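Local structure of phosphoenolpyruvate--protein phosphotransferase (Escherichia coli, 5T12) at residues Asn148-Arg153 and Glu168-Arg173. The protein probably passes the phosphoryl group of phosphoenolpyruvate to the carrier protein NPr in the nitrogen-metabolic phosphotransferase system; this chain is the EIN domain of the enzyme. The protein carries 1 engineered substitution. Numbering follows the deposited sequence.
Sequences NAWPER and ELPQDR
Trp150 lies with one indole face against the ring of Pro170, a CH-pi contact between two loops of the mobile domain of PEP-utilising enzymes. The loops run into the neighbouring parallel strands 154-158 and 174-179. Pro170 CD stands 3.6 Å from the centroid of the six-membered ring of Trp150 and 13° off its normal, so the methylene sits squarely over that ring. Pro170 CG is shifted toward Trp150 CE3. Trp17 meets the Trp150 ring edge-to-face, and Phe154 also packs on it.

Arg173 can be followed outward along its side chain. Its CB and CG pass the carbonyl of Glu152, with CG 3.5 Å from Glu152 O. Arg173 CD then comes within 3.2 Å of Pro151 O and also touches Trp150 CB. At NE the same Pro151 oxygen is near, but the angle is too poor for a hydrogen bond. With the chain stretched out beyond CG, NH1 arrives at the indole edge, 3.6 Å from Trp150 CE3; with the planes 35° apart, this is an edge approach and no stack. Without the indole, as with an alanine here, Pro170 CD and CG would probably lose their aromatic partner and Arg173 NH1 the edge it borders.

Where the strands begin, Arg153 CA gives a CA-H...O contact to Arg173 O, the two atoms 3.5 Å apart. The Arg153 guanidinium lays one face over Asp172 O, while its NH1 donates a nearly straight bond (172°) to Glu152 O, 3.3 Å away.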
loop_
_atom_site.group_PDB
_atom_site.type_symbol
_atom_site.label_atom_id
_atom_site.label_comp_id
_atom_site.label_asym_id
_atom_site.label_seq_id
_atom_site.Cartn_x
_atom_site.Cartn_y
_atom_site.Cartn_z
ATOM N N ASN A 148 3.889 -14.474 -3.648
ATOM C CA ASN A 148 5.089 -13.732 -4.011
ATOM C C ASN A 148 5.105 -13.423 -5.506
ATOM O O ASN A 148 6.148 -13.493 -6.157
ATOM C CB ASN A 148 6.349 -14.510 -3.611
ATOM C CG ASN A 148 6.510 -15.811 -4.379
ATOM O OD1 ASN A 148 7.460 -15.976 -5.145
ATOM N ND2 ASN A 148 5.585 -16.742 -4.175
ATOM N N ALA A 149 3.936 -13.067 -6.044
ATOM C CA ALA A 149 3.817 -12.703 -7.451
ATOM C C ALA A 149 4.551 -11.415 -7.797
ATOM O O ALA A 149 4.569 -11.032 -8.972
ATOM C CB ALA A 149 2.342 -12.573 -7.835
ATOM N N TRP A 150 5.146 -10.742 -6.817
ATOM C CA TRP A 150 5.895 -9.522 -7.056
ATOM C C TRP A 150 7.320 -9.845 -7.498
ATOM O O TRP A 150 7.864 -10.896 -7.147
ATOM C CB TRP A 150 5.940 -8.669 -5.793
ATOM C CG TRP A 150 4.609 -8.461 -5.142
ATOM C CD1 TRP A 150 3.597 -7.664 -5.585
ATOM C CD2 TRP A 150 4.153 -9.046 -3.915
ATOM N NE1 TRP A 150 2.535 -7.722 -4.718
ATOM C CE2 TRP A 150 2.851 -8.562 -3.683
ATOM C CE3 TRP A 150 4.718 -9.933 -2.994
ATOM C CZ2 TRP A 150 2.103 -8.937 -2.568
ATOM C CZ3 TRP A 150 3.974 -10.303 -1.888
ATOM C CH2 TRP A 150 2.680 -9.806 -1.684
ATOM N N PRO A 151 7.943 -8.961 -8.272
ATOM C CA PRO A 151 9.375 -9.105 -8.552
ATOM C C PRO A 151 10.188 -8.913 -7.280
ATOM O O PRO A 151 9.685 -8.470 -6.247
ATOM C CB PRO A 151 9.658 -7.998 -9.573
ATOM C CG PRO A 151 8.312 -7.625 -10.130
ATOM C CD PRO A 151 7.345 -7.835 -9.009
ATOM N N GLU A 152 11.474 -9.262 -7.368
ATOM C CA GLU A 152 12.357 -9.086 -6.218
ATOM C C GLU A 152 12.430 -7.621 -5.808
ATOM O O GLU A 152 12.389 -7.295 -4.616
ATOM C CB GLU A 152 13.748 -9.631 -6.535
ATOM C CG GLU A 152 14.640 -9.795 -5.318
ATOM C CD GLU A 152 16.003 -10.354 -5.668
ATOM O OE1 GLU A 152 16.733 -9.703 -6.444
ATOM O OE2 GLU A 152 16.341 -11.451 -5.175
ATOM N N ARG A 153 12.540 -6.725 -6.785
ATOM C CA ARG A 153 12.391 -5.291 -6.592
ATOM C C ARG A 153 11.568 -4.754 -7.751
ATOM O O ARG A 153 11.731 -5.205 -8.889
ATOM C CB ARG A 153 13.747 -4.574 -6.534
ATOM C CG ARG A 153 14.633 -4.978 -5.367
ATOM C CD ARG A 153 14.046 -4.527 -4.041
ATOM N NE ARG A 153 15.051 -4.519 -2.983
ATOM C CZ ARG A 153 15.361 -5.573 -2.237
ATOM N NH1 ARG A 153 14.742 -6.731 -2.430
ATOM N NH2 ARG A 153 16.290 -5.472 -1.297
ATOM N N GLU A 168 -1.571 -3.321 0.188
ATOM C CA GLU A 168 -1.397 -4.678 -0.313
ATOM C C GLU A 168 -0.063 -4.854 -1.033
ATOM O O GLU A 168 0.047 -5.657 -1.963
ATOM C CB GLU A 168 -2.559 -5.071 -1.228
ATOM C CG GLU A 168 -2.953 -4.025 -2.263
ATOM C CD GLU A 168 -4.104 -4.482 -3.144
ATOM O OE1 GLU A 168 -4.019 -5.593 -3.708
ATOM O OE2 GLU A 168 -5.099 -3.736 -3.265
ATOM N N LEU A 169 0.961 -4.115 -0.607
ATOM C CA LEU A 169 2.288 -4.192 -1.195
ATOM C C LEU A 169 3.331 -4.436 -0.113
ATOM O O LEU A 169 3.230 -3.879 0.987
ATOM C CB LEU A 169 2.636 -2.904 -1.955
ATOM C CG LEU A 169 1.756 -2.547 -3.154
ATOM C CD1 LEU A 169 2.197 -1.224 -3.757
ATOM C CD2 LEU A 169 1.794 -3.653 -4.195
ATOM N N PRO A 170 4.338 -5.265 -0.390
ATOM C CA PRO A 170 5.446 -5.432 0.560
ATOM C C PRO A 170 6.423 -4.268 0.452
ATOM O O PRO A 170 6.810 -3.867 -0.648
ATOM C CB PRO A 170 6.092 -6.750 0.122
ATOM C CG PRO A 170 5.793 -6.833 -1.342
ATOM C CD PRO A 170 4.448 -6.179 -1.541
ATOM N N GLN A 171 6.821 -3.723 1.605
ATOM C CA GLN A 171 7.713 -2.566 1.600
ATOM C C GLN A 171 9.104 -2.932 1.097
ATOM O O GLN A 171 9.721 -2.161 0.354
ATOM C CB GLN A 171 7.805 -1.956 2.998
ATOM C CG GLN A 171 8.914 -0.917 3.128
ATOM C CD GLN A 171 9.015 -0.329 4.520
ATOM O OE1 GLN A 171 9.650 -0.901 5.406
ATOM N NE2 GLN A 171 8.390 0.826 4.718
ATOM N N ASP A 172 9.614 -4.102 1.495
ATOM C CA ASP A 172 10.981 -4.476 1.148
ATOM C C ASP A 172 11.189 -4.539 -0.360
ATOM O O ASP A 172 12.293 -4.268 -0.846
ATOM C CB ASP A 172 11.333 -5.818 1.787
ATOM C CG ASP A 172 10.323 -6.900 1.457
ATOM O OD1 ASP A 172 9.107 -6.629 1.554
ATOM O OD2 ASP A 172 10.745 -8.017 1.093
ATOM N N ARG A 173 10.146 -4.880 -1.113
ATOM C CA ARG A 173 10.252 -4.991 -2.561
ATOM C C ARG A 173 9.912 -3.694 -3.282
ATOM O O ARG A 173 10.430 -3.450 -4.378
ATOM C CB ARG A 173 9.339 -6.110 -3.067
ATOM C CG ARG A 173 9.651 -7.478 -2.486
ATOM C CD ARG A 173 8.858 -8.553 -3.203
ATOM N NE ARG A 173 9.563 -9.831 -3.229
ATOM C CZ ARG A 173 9.152 -10.927 -2.602
ATOM N NH1 ARG A 173 8.026 -10.910 -1.902
ATOM N NH2 ARG A 173 9.862 -12.043 -2.683
#